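Thioesterase domain protein YiiD (Shewanella oneidensis, PDB 1T82) probably acts as a thioesterase or acyltransferase built on the hotdog fold and assembled as a dimer, its substrate and reaction not being established. Local coordinates at residues B[45-50]-B[104-109]; B[32-37]-B[66-71]; B[90-95]-B[147-152]; B[111-116]-B[127-132]; B[16-21]-B[77-82]. One frame throughout, in Å; residues are numbered along the deposited sequence.

Contact 1: residues B[45-50]-B[104-109]; sequences SVSAPL and TSAPEV
Val46 and Val109 are joined by backbone bonds in both directions: Val46 N reaches Val109 O at 2.7 Å, and Val109 N reaches Val46 O at 2.8 Å. They form an antiparallel hydrogen-bonded pair. The next rung of this kind would set Ala48 against Pro107, but a proline has no N-H to give. The ladder therefore stops, and Ala48 O is buried without a hydrogen-bond partner, facing Ala106 CA and Pro107 CD.

A side chain takes over where the backbone fails. Ser47 OG donates to Pro107 O at 2.6 Å, approaching in the carbonyl plane with a C=O...OG angle of 154°. The hydroxyl lies anti to the nitrogen of its own residue (chi1 -173°), which carries it across to the other segment. With the hydroxyl removed, as in an alanine here, Pro107 O would probably lose this donor, and the two segments their link just beyond the last backbone bond. A second polar link runs through a water that donates to Glu108 OE2 at 2.7 Å and is also hydrogen-bonded to Ser45 OG.

Apolar contact is modest. The two valines project from the same face, Val46 CB lying 4.4 Å from Val109 CB. Where both segments have left the sheet, Leu50 CD2 lies against a polar atom, Thr104 O, at 3.5 Å.

The valine face is covered by helix 62-84, through Ile68 and Thr72. Strand 43-47 also bonds to strand 35-40 on its other side, while strand 108-112 passes on to strand 127-137, which Val109 meets at Val133.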
# COMPACT_ATOMS: atom_id res chain seq x y z
N SER B 45 7.27 -4.86 16.31
CA SER B 45 8.26 -4.41 15.34
C SER B 45 8.27 -5.40 14.17
O SER B 45 8.30 -6.61 14.38
CB SER B 45 9.65 -4.35 15.98
OG SER B 45 9.74 -3.28 16.92
N VAL B 46 8.23 -4.87 12.95
CA VAL B 46 8.20 -5.69 11.74
C VAL B 46 9.21 -5.17 10.72
O VAL B 46 9.59 -4.00 10.75
CB VAL B 46 6.77 -5.64 11.11
CG1 VAL B 46 6.73 -6.40 9.79
CG2 VAL B 46 5.76 -6.22 12.09
N SER B 47 9.67 -6.04 9.82
CA SER B 47 10.62 -5.61 8.80
C SER B 47 10.46 -6.43 7.53
O SER B 47 9.64 -7.34 7.47
CB SER B 47 12.06 -5.74 9.31
OG SER B 47 12.99 -5.17 8.40
N ALA B 48 11.23 -6.07 6.51
CA ALA B 48 11.23 -6.76 5.23
C ALA B 48 12.50 -6.33 4.53
O ALA B 48 12.98 -5.22 4.75
CB ALA B 48 10.01 -6.36 4.40
N PRO B 49 13.07 -7.21 3.71
CA PRO B 49 14.30 -6.89 2.99
C PRO B 49 13.98 -5.87 1.91
O PRO B 49 12.84 -5.76 1.46
CB PRO B 49 14.72 -8.23 2.41
CG PRO B 49 13.41 -8.91 2.17
CD PRO B 49 12.65 -8.60 3.44
N LEU B 50 14.99 -5.13 1.49
CA LEU B 50 14.80 -4.13 0.46
C LEU B 50 14.69 -4.76 -0.93
O LEU B 50 13.85 -4.36 -1.73
CB LEU B 50 15.96 -3.14 0.48
CG LEU B 50 15.90 -1.99 -0.52
CD1 LEU B 50 14.58 -1.23 -0.38
CD2 LEU B 50 17.08 -1.06 -0.27
N THR B 104 16.59 3.27 2.53
CA THR B 104 17.76 2.65 1.90
C THR B 104 18.20 1.27 2.36
O THR B 104 19.21 0.74 1.87
CB THR B 104 18.95 3.61 1.99
OG1 THR B 104 19.16 3.98 3.36
CG2 THR B 104 18.68 4.86 1.17
N SER B 105 17.48 0.67 3.30
CA SER B 105 17.81 -0.67 3.76
C SER B 105 16.61 -1.23 4.50
O SER B 105 15.59 -0.56 4.63
CB SER B 105 19.06 -0.66 4.66
OG SER B 105 18.87 0.11 5.83
N ALA B 106 16.73 -2.46 4.98
CA ALA B 106 15.64 -3.11 5.71
C ALA B 106 15.21 -2.19 6.85
O ALA B 106 15.99 -1.92 7.76
CB ALA B 106 16.11 -4.45 6.24
N PRO B 107 13.96 -1.71 6.82
CA PRO B 107 13.46 -0.82 7.87
C PRO B 107 12.88 -1.47 9.11
O PRO B 107 12.66 -2.68 9.16
CB PRO B 107 12.41 -0.01 7.13
CG PRO B 107 11.78 -1.06 6.26
CD PRO B 107 12.98 -1.84 5.72
N GLU B 108 12.65 -0.65 10.12
CA GLU B 108 12.03 -1.12 11.35
C GLU B 108 10.67 -0.44 11.37
O GLU B 108 10.58 0.79 11.44
CB GLU B 108 12.85 -0.71 12.57
CG GLU B 108 14.10 -1.55 12.75
CD GLU B 108 14.85 -1.20 14.02
OE1 GLU B 108 15.39 -0.08 14.10
OE2 GLU B 108 14.88 -2.05 14.93
N VAL B 109 9.62 -1.25 11.27
CA VAL B 109 8.26 -0.74 11.26
C VAL B 109 7.68 -1.06 12.63
O VAL B 109 7.58 -2.23 13.02
CB VAL B 109 7.42 -1.41 10.17
CG1 VAL B 109 6.08 -0.72 10.05
CG2 VAL B 109 8.16 -1.37 8.85
O HOH W 1 12.44 -2.56 15.98

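Contact 2: residues B[32-37]-B[66-71]; sequences MQIAPL and YTIMTL
The central helix of the hotdog fold, helix 62-84, is met here by Met32 and Ile34, which flank the first residue beyond a short helix. That residue, Gln33, has the positive phi of a Schellman motif, and the turn lets the side chains before and after it both reach the central helix.

Met32, modelled as selenomethionine, stretches out beyond CG and brings SE to 3.6 Å from Thr67 CG2, the two side chains crossing at about a right angle. Its terminal CE lies 3.8 Å from Thr67 OG1. That hydroxyl is occupied within its own helix, bonded to Gly63 O, so Thr67 offers the incoming chain chiefly its methyl side.

Ile34 uses both branches. CG1 lies beside the backbone N (chi1 -58°), which leads CD1 onto the helix, 3.5 Å from Leu71 CD1 and 4.0 Å from Ile68 CA. The other branch, CG2, meets Ile68 CG1 at 4.0 Å. Ile34 thus fits among Thr67, Ile68 and Leu71 on one side of the helix, with no hydrogen bond crossing the contact.

The second subunit adds to this layer, its Val28 packing on Met32 and its Phe61 on Leu71. Within the chain, Trp22 of helix 12-25 covers Ile34 and Leu71, and Val46 of strand 43-47 touches both Ile34 and Ile68, so the contact lies where helix 12-25, helix 62-84 and the sheet meet.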
# COMPACT_ATOMS: atom_id res chain seq x y z
N MSE B 32 7.13 -10.19 -0.67
CA MSE B 32 7.82 -9.06 -0.05
C MSE B 32 8.70 -9.48 1.12
O MSE B 32 9.46 -8.67 1.66
CB MSE B 32 6.80 -8.02 0.43
CG MSE B 32 6.07 -7.28 -0.67
SE MSE B 32 4.93 -5.90 0.04
CE MSE B 32 4.32 -5.10 -1.61
N GLN B 33 8.59 -10.75 1.52
CA GLN B 33 9.37 -11.30 2.63
C GLN B 33 9.18 -10.53 3.93
O GLN B 33 10.13 -10.31 4.69
CB GLN B 33 10.85 -11.36 2.25
CG GLN B 33 11.14 -12.31 1.08
CD GLN B 33 11.01 -13.78 1.46
OE1 GLN B 33 10.46 -14.13 2.51
NE2 GLN B 33 11.51 -14.65 0.58
N ILE B 34 7.95 -10.11 4.19
CA ILE B 34 7.63 -9.37 5.40
C ILE B 34 7.57 -10.34 6.58
O ILE B 34 6.96 -11.40 6.48
CB ILE B 34 6.28 -8.64 5.27
CG1 ILE B 34 6.34 -7.69 4.07
CG2 ILE B 34 5.95 -7.88 6.55
CD1 ILE B 34 5.03 -7.02 3.73
N ALA B 35 8.22 -9.97 7.68
CA ALA B 35 8.22 -10.84 8.84
C ALA B 35 8.35 -10.05 10.13
O ALA B 35 9.00 -9.01 10.17
CB ALA B 35 9.35 -11.86 8.74
N PRO B 36 7.73 -10.55 11.21
CA PRO B 36 7.79 -9.88 12.52
C PRO B 36 9.19 -9.97 13.10
O PRO B 36 9.92 -10.93 12.85
CB PRO B 36 6.78 -10.66 13.36
CG PRO B 36 5.83 -11.21 12.34
CD PRO B 36 6.75 -11.64 11.23
N LEU B 37 9.58 -8.95 13.87
CA LEU B 37 10.88 -8.92 14.51
C LEU B 37 10.75 -9.19 16.00
O LEU B 37 11.51 -9.96 16.58
CB LEU B 37 11.56 -7.56 14.31
CG LEU B 37 12.13 -7.23 12.93
CD1 LEU B 37 12.62 -5.78 12.91
CD2 LEU B 37 13.27 -8.18 12.61
N TYR B 66 3.93 1.14 2.18
CA TYR B 66 2.55 1.13 2.65
C TYR B 66 2.10 -0.25 3.08
O TYR B 66 1.51 -0.44 4.15
CB TYR B 66 1.60 1.62 1.56
CG TYR B 66 0.14 1.55 1.96
CD1 TYR B 66 -0.49 2.62 2.60
CD2 TYR B 66 -0.62 0.39 1.71
CE1 TYR B 66 -1.83 2.55 2.97
CE2 TYR B 66 -1.96 0.32 2.09
CZ TYR B 66 -2.55 1.40 2.71
OH TYR B 66 -3.88 1.34 3.06
N THR B 67 2.38 -1.25 2.24
CA THR B 67 1.96 -2.60 2.55
C THR B 67 2.54 -3.13 3.85
O THR B 67 1.82 -3.72 4.65
CB THR B 67 2.30 -3.57 1.41
OG1 THR B 67 1.58 -3.17 0.23
CG2 THR B 67 1.90 -4.99 1.78
N ILE B 68 3.83 -2.93 4.08
CA ILE B 68 4.41 -3.43 5.32
C ILE B 68 3.81 -2.71 6.52
O ILE B 68 3.58 -3.32 7.56
CB ILE B 68 5.97 -3.32 5.33
CG1 ILE B 68 6.53 -3.88 6.64
CG2 ILE B 68 6.40 -1.88 5.15
CD1 ILE B 68 8.04 -4.08 6.61
N MSE B 69 3.53 -1.42 6.37
CA MSE B 69 2.95 -0.67 7.48
C MSE B 69 1.52 -1.13 7.76
O MSE B 69 1.14 -1.30 8.91
CB MSE B 69 2.99 0.83 7.20
CG MSE B 69 4.42 1.34 7.10
SE MSE B 69 4.63 3.21 6.69
CE MSE B 69 4.82 3.91 8.48
N THR B 70 0.73 -1.35 6.71
CA THR B 70 -0.63 -1.80 6.95
C THR B 70 -0.66 -3.21 7.54
O THR B 70 -1.51 -3.50 8.37
CB THR B 70 -1.49 -1.74 5.67
OG1 THR B 70 -2.86 -2.00 6.03
CG2 THR B 70 -1.03 -2.77 4.66
N LEU B 71 0.27 -4.08 7.14
CA LEU B 71 0.29 -5.43 7.70
C LEU B 71 0.75 -5.39 9.16
O LEU B 71 0.34 -6.22 9.97
CB LEU B 71 1.21 -6.36 6.90
CG LEU B 71 0.62 -6.92 5.60
CD1 LEU B 71 1.72 -7.57 4.79
CD2 LEU B 71 -0.48 -7.93 5.92

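Contact 3: residues B[90-95]-B[147-152]; sequences IVLADA and GLYVSV
Leu92 places CD1 squarely over one face of the Tyr149 ring, 3.8 Å from its centroid and only 12° off the ring normal, a CH-pi contact. A chi1 of 178° extends Leu92 away from its own N, and the branch reaches across to the neighbouring strand. Ile90 CG2 comes obliquely to Tyr149 CD2 at 3.9 Å, and the ring's hydroxyl is bonded to Thr70 O of helix 62-84.

Four backbone bonds join the two strands that carry this apolar pair. Val91 N to Val150 O and Val150 N to Val91 O are both 2.9 Å. Beyond Leu92 the register slips by one residue, a beta bulge in strand 89-99: Ala93 N donates to Leu148 O, whereas Leu148 N is bonded to Asp94 O. On the other face of the sheet, Asp94 turns its carboxylate against an apolar neighbour, OD1 lying a tight 3.0 Å from Leu148 CB. Asp94 N is buried with no partner.

Asp94 and Ala95 also pair, antiparallel, with a strand of the second subunit, and Ala95 O accepts from His96 ND1 of that subunit. The sheet thus runs on from one chain into the next, the arrangement characteristic of hotdog dimers.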
# COMPACT_ATOMS: atom_id res chain seq x y z
N ILE B 90 -10.49 -8.68 10.81
CA ILE B 90 -9.88 -7.35 10.81
C ILE B 90 -9.78 -6.78 9.40
O ILE B 90 -9.18 -7.39 8.52
CB ILE B 90 -8.47 -7.41 11.42
CG1 ILE B 90 -8.53 -8.09 12.79
CG2 ILE B 90 -7.88 -6.00 11.54
CD1 ILE B 90 -7.17 -8.45 13.37
N VAL B 91 -10.36 -5.60 9.20
CA VAL B 91 -10.33 -4.97 7.89
C VAL B 91 -9.93 -3.50 7.99
O VAL B 91 -10.46 -2.77 8.83
CB VAL B 91 -11.71 -5.06 7.20
CG1 VAL B 91 -11.64 -4.51 5.79
CG2 VAL B 91 -12.18 -6.51 7.19
N LEU B 92 -9.00 -3.07 7.15
CA LEU B 92 -8.58 -1.67 7.17
C LEU B 92 -9.66 -0.85 6.46
O LEU B 92 -10.01 -1.13 5.31
CB LEU B 92 -7.24 -1.50 6.46
CG LEU B 92 -6.68 -0.08 6.34
CD1 LEU B 92 -6.40 0.52 7.72
CD2 LEU B 92 -5.39 -0.13 5.52
N ALA B 93 -10.19 0.15 7.15
CA ALA B 93 -11.24 1.00 6.59
C ALA B 93 -10.68 2.22 5.88
O ALA B 93 -11.12 2.56 4.78
CB ALA B 93 -12.20 1.43 7.69
N ASP B 94 -9.73 2.89 6.51
CA ASP B 94 -9.14 4.07 5.91
C ASP B 94 -7.75 4.28 6.46
O ASP B 94 -7.45 3.91 7.60
CB ASP B 94 -10.00 5.31 6.16
CG ASP B 94 -10.22 5.57 7.63
OD1 ASP B 94 -10.94 4.77 8.28
OD2 ASP B 94 -9.69 6.57 8.15
N ALA B 95 -6.89 4.88 5.65
CA ALA B 95 -5.53 5.12 6.09
C ALA B 95 -4.93 6.32 5.41
O ALA B 95 -5.32 6.71 4.31
CB ALA B 95 -4.68 3.88 5.82
N GLY B 147 -3.95 4.42 10.53
CA GLY B 147 -4.98 3.57 9.98
C GLY B 147 -6.11 3.27 10.93
O GLY B 147 -5.92 3.12 12.14
N LEU B 148 -7.32 3.19 10.39
CA LEU B 148 -8.49 2.87 11.19
C LEU B 148 -8.87 1.45 10.81
O LEU B 148 -9.25 1.19 9.68
CB LEU B 148 -9.65 3.82 10.87
CG LEU B 148 -10.97 3.48 11.57
CD1 LEU B 148 -10.78 3.52 13.07
CD2 LEU B 148 -12.05 4.46 11.13
N TYR B 149 -8.74 0.52 11.76
CA TYR B 149 -9.09 -0.87 11.49
C TYR B 149 -10.42 -1.19 12.14
O TYR B 149 -10.74 -0.68 13.20
CB TYR B 149 -8.02 -1.83 12.04
CG TYR B 149 -6.67 -1.70 11.36
CD1 TYR B 149 -5.80 -0.66 11.68
CD2 TYR B 149 -6.28 -2.60 10.37
CE1 TYR B 149 -4.57 -0.52 11.04
CE2 TYR B 149 -5.06 -2.47 9.71
CZ TYR B 149 -4.21 -1.43 10.05
OH TYR B 149 -3.01 -1.28 9.40
N VAL B 150 -11.20 -2.05 11.49
CA VAL B 150 -12.49 -2.45 12.02
C VAL B 150 -12.51 -3.96 12.12
O VAL B 150 -12.24 -4.66 11.15
CB VAL B 150 -13.64 -1.99 11.09
CG1 VAL B 150 -14.98 -2.47 11.65
CG2 VAL B 150 -13.63 -0.48 10.97
N SER B 151 -12.81 -4.47 13.31
CA SER B 151 -12.86 -5.91 13.51
C SER B 151 -14.29 -6.35 13.74
O SER B 151 -14.98 -5.82 14.60
CB SER B 151 -12.00 -6.32 14.72
OG SER B 151 -12.03 -7.72 14.89
N VAL B 152 -14.74 -7.33 12.95
CA VAL B 152 -16.09 -7.84 13.07
C VAL B 152 -16.09 -9.27 13.61
O VAL B 152 -15.45 -10.16 13.03
CB VAL B 152 -16.83 -7.82 11.71
CG1 VAL B 152 -17.10 -6.38 11.29
CG2 VAL B 152 -16.01 -8.53 10.65

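Contact 4: residues B[111-116]-B[127-132]; sequences VRWPDT and AKVKLE
Val111 to Thr116 and Lys128 to Glu132 run roughly antiparallel, their end-to-end directions 151° apart, yet no direct hydrogen bond joins them and Val111 CA and Glu132 CA stand 6.1 Å apart. Waters fill the rungs. One accepts from Arg112 N and donates to Glu132 O; a second donates to Arg112 O and accepts from Glu132 N, so two waters bridge these backbones in place of direct bonds. Farther along, a third water accepts from Lys130 N at 2.8 Å and is hydrogen-bonded to Thr116 OG1.

Trp113, Leu131 and Val111 carry the apolar part. With chi1 at -173° the indole swings away from its own N and reaches back to the other strand, Trp113 CZ3 lying 3.7 Å from Val129 CG1. The following chain folds over one face of the indole, toward its rim, with Pro114 CD 3.4 Å above the plane. Leu131 CD2 meets both Trp113 CE3 at 4.0 Å and Pro114 CD at 3.5 Å, and Val111 CG2 lies 4.2 Å from Leu131 CB.

Met76 and Gln80 of helix 62-84 also touch Trp113. Val111 bonds through its backbone to Leu44 of strand 43-47, while Val129 and Leu131 bond to strand 140-152.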
# COMPACT_ATOMS: atom_id res chain seq x y z
N VAL B 111 4.67 -0.30 15.84
CA VAL B 111 3.34 0.12 16.25
C VAL B 111 3.20 -0.20 17.74
O VAL B 111 3.62 -1.26 18.20
CB VAL B 111 2.21 -0.59 15.44
CG1 VAL B 111 2.26 -2.09 15.65
CG2 VAL B 111 0.85 -0.03 15.84
N ARG B 112 2.64 0.75 18.49
CA ARG B 112 2.43 0.59 19.92
C ARG B 112 0.94 0.53 20.20
O ARG B 112 0.18 1.35 19.70
CB ARG B 112 3.06 1.76 20.69
CG ARG B 112 2.90 1.65 22.21
CD ARG B 112 3.74 2.69 22.96
NE ARG B 112 5.18 2.46 22.80
CZ ARG B 112 5.84 1.43 23.31
NH1 ARG B 112 5.21 0.51 24.03
NH2 ARG B 112 7.15 1.33 23.11
N TRP B 113 0.53 -0.45 21.00
CA TRP B 113 -0.88 -0.62 21.34
C TRP B 113 -1.40 0.52 22.21
O TRP B 113 -0.82 0.83 23.26
CB TRP B 113 -1.06 -1.96 22.06
CG TRP B 113 -2.48 -2.33 22.32
CD1 TRP B 113 -3.07 -2.54 23.54
CD2 TRP B 113 -3.50 -2.55 21.34
NE1 TRP B 113 -4.39 -2.88 23.37
CE2 TRP B 113 -4.68 -2.89 22.03
CE3 TRP B 113 -3.53 -2.49 19.94
CZ2 TRP B 113 -5.88 -3.18 21.38
CZ3 TRP B 113 -4.73 -2.78 19.28
CH2 TRP B 113 -5.89 -3.12 20.00
N PRO B 114 -2.49 1.18 21.78
CA PRO B 114 -3.09 2.30 22.52
C PRO B 114 -4.11 1.86 23.58
O PRO B 114 -4.92 2.67 24.03
CB PRO B 114 -3.73 3.13 21.42
CG PRO B 114 -4.23 2.07 20.49
CD PRO B 114 -3.06 1.10 20.42
N ASP B 115 -4.06 0.59 23.96
CA ASP B 115 -4.97 0.03 24.96
C ASP B 115 -6.44 0.18 24.58
O ASP B 115 -7.28 0.55 25.41
CB ASP B 115 -4.76 0.69 26.33
CG ASP B 115 -3.37 0.45 26.88
OD1 ASP B 115 -2.75 -0.58 26.55
OD2 ASP B 115 -2.91 1.30 27.68
N THR B 116 -6.75 -0.13 23.33
CA THR B 116 -8.11 -0.04 22.83
C THR B 116 -8.99 -1.08 23.49
O THR B 116 -8.56 -2.21 23.74
CB THR B 116 -8.15 -0.25 21.31
OG1 THR B 116 -7.13 0.55 20.70
CG2 THR B 116 -9.50 0.14 20.74
N ALA B 127 -15.65 -3.75 16.48
CA ALA B 127 -14.79 -2.87 17.26
C ALA B 127 -13.88 -2.07 16.33
O ALA B 127 -13.35 -2.61 15.36
CB ALA B 127 -13.95 -3.70 18.23
N LYS B 128 -13.70 -0.79 16.64
CA LYS B 128 -12.86 0.10 15.84
C LYS B 128 -11.52 0.31 16.54
O LYS B 128 -11.47 0.57 17.74
CB LYS B 128 -13.55 1.44 15.64
CG LYS B 128 -14.84 1.36 14.83
CD LYS B 128 -15.59 2.68 14.85
CE LYS B 128 -16.93 2.57 14.13
NZ LYS B 128 -17.76 3.80 14.28
N VAL B 129 -10.43 0.20 15.78
CA VAL B 129 -9.10 0.38 16.34
C VAL B 129 -8.27 1.34 15.50
O VAL B 129 -7.98 1.07 14.33
CB VAL B 129 -8.34 -0.96 16.41
CG1 VAL B 129 -7.00 -0.77 17.11
CG2 VAL B 129 -9.18 -2.00 17.14
N LYS B 130 -7.90 2.47 16.08
CA LYS B 130 -7.09 3.46 15.37
C LYS B 130 -5.64 3.22 15.77
O LYS B 130 -5.29 3.32 16.95
CB LYS B 130 -7.51 4.88 15.76
CG LYS B 130 -7.41 5.87 14.60
CD LYS B 130 -7.19 7.30 15.06
CE LYS B 130 -8.30 7.80 15.98
NZ LYS B 130 -8.06 9.22 16.39
N LEU B 131 -4.79 2.91 14.80
CA LEU B 131 -3.38 2.66 15.08
C LEU B 131 -2.45 3.58 14.31
O LEU B 131 -2.76 4.03 13.21
CB LEU B 131 -3.01 1.21 14.75
CG LEU B 131 -3.69 0.10 15.54
CD1 LEU B 131 -3.18 -1.25 15.05
CD2 LEU B 131 -3.38 0.27 17.02
N GLU B 132 -1.30 3.84 14.91
CA GLU B 132 -0.28 4.67 14.29
C GLU B 132 0.93 3.78 14.06
O GLU B 132 1.41 3.13 14.99
CB GLU B 132 0.10 5.82 15.22
CG GLU B 132 1.13 6.75 14.63
CD GLU B 132 1.42 7.92 15.54
OE1 GLU B 132 2.06 7.70 16.59
OE2 GLU B 132 0.98 9.04 15.22
O HOH W 2 2.51 3.41 17.35
O HOH W 3 -0.99 3.10 17.71
O HOH W 4 -7.98 2.70 18.91

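Contact 5: residues B[16-21]-B[77-82]; sequences NRLRQT and VWLQQQ
Arg17 O, on the helix that leans against Trp78, is held by two donors of Thr21 that reach it from opposite faces of the carbonyl plane: the hydroxyl OG1 at 2.7 Å and the backbone N at 2.9 Å. The OG1 bond keeps Thr21 turned back on its own helix, and the same hydroxyl oxygen comes near Trp78 CZ2.

Trp78 spans most of the distance between the helices, whose local axes are 11.0 Å apart at closest and inclined at 129°. Its CG stands opposite the backbone N (chi1 -176°), which sets the indole against Arg17 and Leu18. Three sides of the ring are engaged. At the edge, near the ring plane, Arg17 CG lies 3.3 Å from Trp78 CH2. Over one face Leu18 CD1 sits toward the rim, 3.6 Å from Trp78 CE3, and Leu18 CA makes an off-centre CH-pi contact with the six-membered ring. Gln82 CG covers the opposite face. Were Trp78 cut back to an alanine, a gap would probably open between the helices, leaving Leu18 and the Arg17 methylenes without the surface they rest on.

Beyond the ring, the bent Arg17 chain brings NH2 to Gln82 OE1 at 3.0 Å, a weak bond with an angle of 133° at the hydrogen. The oxygen is close to the guanidinium plane, while the amide plane is turned steeply against it. Apart from the ring, Leu18 CD2 and Leu79 CD1 meet at 4.2 Å.

Trp74 and Ile90 also touch Trp78. The arrangement is a helix pair with one large aromatic between its members, by which the N-terminal helix packs on the central helix of the hotdog fold.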
# COMPACT_ATOMS: atom_id res chain seq x y z
N ASN B 16 5.43 -16.37 15.25
CA ASN B 16 5.58 -17.34 14.17
C ASN B 16 4.22 -17.59 13.53
O ASN B 16 4.12 -17.72 12.31
CB ASN B 16 6.16 -18.66 14.71
CG ASN B 16 7.66 -18.60 14.87
OD1 ASN B 16 8.20 -18.82 15.96
ND2 ASN B 16 8.36 -18.30 13.78
N ARG B 17 3.19 -17.63 14.36
CA ARG B 17 1.82 -17.85 13.90
C ARG B 17 1.41 -16.69 13.01
O ARG B 17 0.76 -16.88 11.98
CB ARG B 17 0.87 -17.93 15.10
CG ARG B 17 -0.57 -18.21 14.74
CD ARG B 17 -0.92 -19.68 14.92
NE ARG B 17 -0.81 -20.08 16.32
CZ ARG B 17 -1.58 -19.61 17.30
NH1 ARG B 17 -1.41 -20.04 18.54
NH2 ARG B 17 -2.51 -18.70 17.03
N LEU B 18 1.77 -15.48 13.42
CA LEU B 18 1.43 -14.29 12.65
C LEU B 18 2.11 -14.33 11.29
O LEU B 18 1.48 -14.11 10.26
CB LEU B 18 1.86 -13.03 13.42
CG LEU B 18 1.66 -11.69 12.71
CD1 LEU B 18 0.20 -11.52 12.33
CD2 LEU B 18 2.11 -10.55 13.61
N ARG B 19 3.41 -14.64 11.29
CA ARG B 19 4.18 -14.72 10.05
C ARG B 19 3.60 -15.77 9.10
O ARG B 19 3.45 -15.53 7.91
CB ARG B 19 5.64 -15.04 10.40
CG ARG B 19 6.65 -14.77 9.30
CD ARG B 19 6.81 -15.96 8.37
NE ARG B 19 7.00 -17.21 9.10
CZ ARG B 19 7.95 -17.44 10.00
NH1 ARG B 19 8.03 -18.62 10.60
NH2 ARG B 19 8.83 -16.49 10.30
N GLN B 20 3.26 -16.94 9.65
CA GLN B 20 2.69 -18.03 8.87
C GLN B 20 1.33 -17.65 8.31
O GLN B 20 0.99 -18.02 7.18
CB GLN B 20 2.57 -19.28 9.75
CG GLN B 20 1.95 -20.48 9.07
CD GLN B 20 2.64 -20.82 7.76
OE1 GLN B 20 3.86 -20.96 7.70
NE2 GLN B 20 1.85 -20.96 6.70
N THR B 21 0.55 -16.91 9.09
CA THR B 21 -0.77 -16.47 8.66
C THR B 21 -0.61 -15.56 7.46
O THR B 21 -1.36 -15.67 6.49
CB THR B 21 -1.49 -15.71 9.79
OG1 THR B 21 -1.69 -16.59 10.91
CG2 THR B 21 -2.84 -15.20 9.30
N VAL B 77 -3.48 -5.75 15.71
CA VAL B 77 -4.86 -6.03 16.12
C VAL B 77 -5.02 -7.54 16.28
O VAL B 77 -5.63 -8.01 17.24
CB VAL B 77 -5.89 -5.54 15.09
CG1 VAL B 77 -7.30 -5.81 15.61
CG2 VAL B 77 -5.70 -4.06 14.82
N TRP B 78 -4.47 -8.28 15.33
CA TRP B 78 -4.54 -9.74 15.35
C TRP B 78 -3.93 -10.28 16.65
O TRP B 78 -4.53 -11.12 17.32
CB TRP B 78 -3.78 -10.31 14.15
CG TRP B 78 -3.86 -11.79 14.00
CD1 TRP B 78 -4.83 -12.50 13.36
CD2 TRP B 78 -2.91 -12.75 14.49
NE1 TRP B 78 -4.54 -13.85 13.41
CE2 TRP B 78 -3.37 -14.03 14.10
CE3 TRP B 78 -1.72 -12.65 15.22
CZ2 TRP B 78 -2.67 -15.20 14.41
CZ3 TRP B 78 -1.03 -13.81 15.53
CH2 TRP B 78 -1.51 -15.07 15.13
N LEU B 79 -2.75 -9.78 17.00
CA LEU B 79 -2.06 -10.22 18.22
C LEU B 79 -2.89 -9.95 19.46
O LEU B 79 -3.01 -10.82 20.33
CB LEU B 79 -0.72 -9.50 18.35
CG LEU B 79 0.42 -10.00 17.45
CD1 LEU B 79 1.56 -9.00 17.46
CD2 LEU B 79 0.89 -11.36 17.94
N GLN B 80 -3.46 -8.76 19.55
CA GLN B 80 -4.27 -8.42 20.71
C GLN B 80 -5.49 -9.33 20.80
O GLN B 80 -5.91 -9.70 21.90
CB GLN B 80 -4.70 -6.95 20.65
CG GLN B 80 -3.54 -5.95 20.78
CD GLN B 80 -2.75 -6.10 22.07
OE1 GLN B 80 -3.30 -6.50 23.10
NE2 GLN B 80 -1.47 -5.77 22.03
N GLN B 81 -6.06 -9.69 19.65
CA GLN B 81 -7.22 -10.58 19.65
C GLN B 81 -6.80 -11.97 20.12
O GLN B 81 -7.53 -12.62 20.85
CB GLN B 81 -7.83 -10.66 18.25
CG GLN B 81 -8.44 -9.34 17.80
CD GLN B 81 -9.21 -9.45 16.50
OE1 GLN B 81 -9.23 -10.50 15.85
NE2 GLN B 81 -9.85 -8.36 16.11
N GLN B 82 -5.62 -12.41 19.69
CA GLN B 82 -5.14 -13.72 20.11
C GLN B 82 -4.95 -13.76 21.62
O GLN B 82 -5.29 -14.75 22.27
CB GLN B 82 -3.81 -14.05 19.42
CG GLN B 82 -3.92 -14.23 17.91
CD GLN B 82 -4.73 -15.45 17.53
OE1 GLN B 82 -4.42 -16.57 17.95
NE2 GLN B 82 -5.77 -15.25 16.73

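How the contacts relate
From the N terminus, contacts 5, 2 and 1 open in turn at 16-21, 32-37 and 45-50. Helix 62-84 then closes contact 2 at 66-71 and, about three turns later, contact 5 at 77-82, so contact 2 is nested within contact 5. Contact 1 crosses both, remaining open past the helix. Contact 3 opens at 90-95 before contact 1 closes at 104-109, so these two also cross. Contact 4 is a short hairpin-like closure, from 111-116 to 127-132, lying within the span of contact 3, which ends at 147-152. Contacts 2 and 5 fasten the N-terminal region to the central helix, while contacts 1, 3 and 4 join neighbouring strands of the sheet.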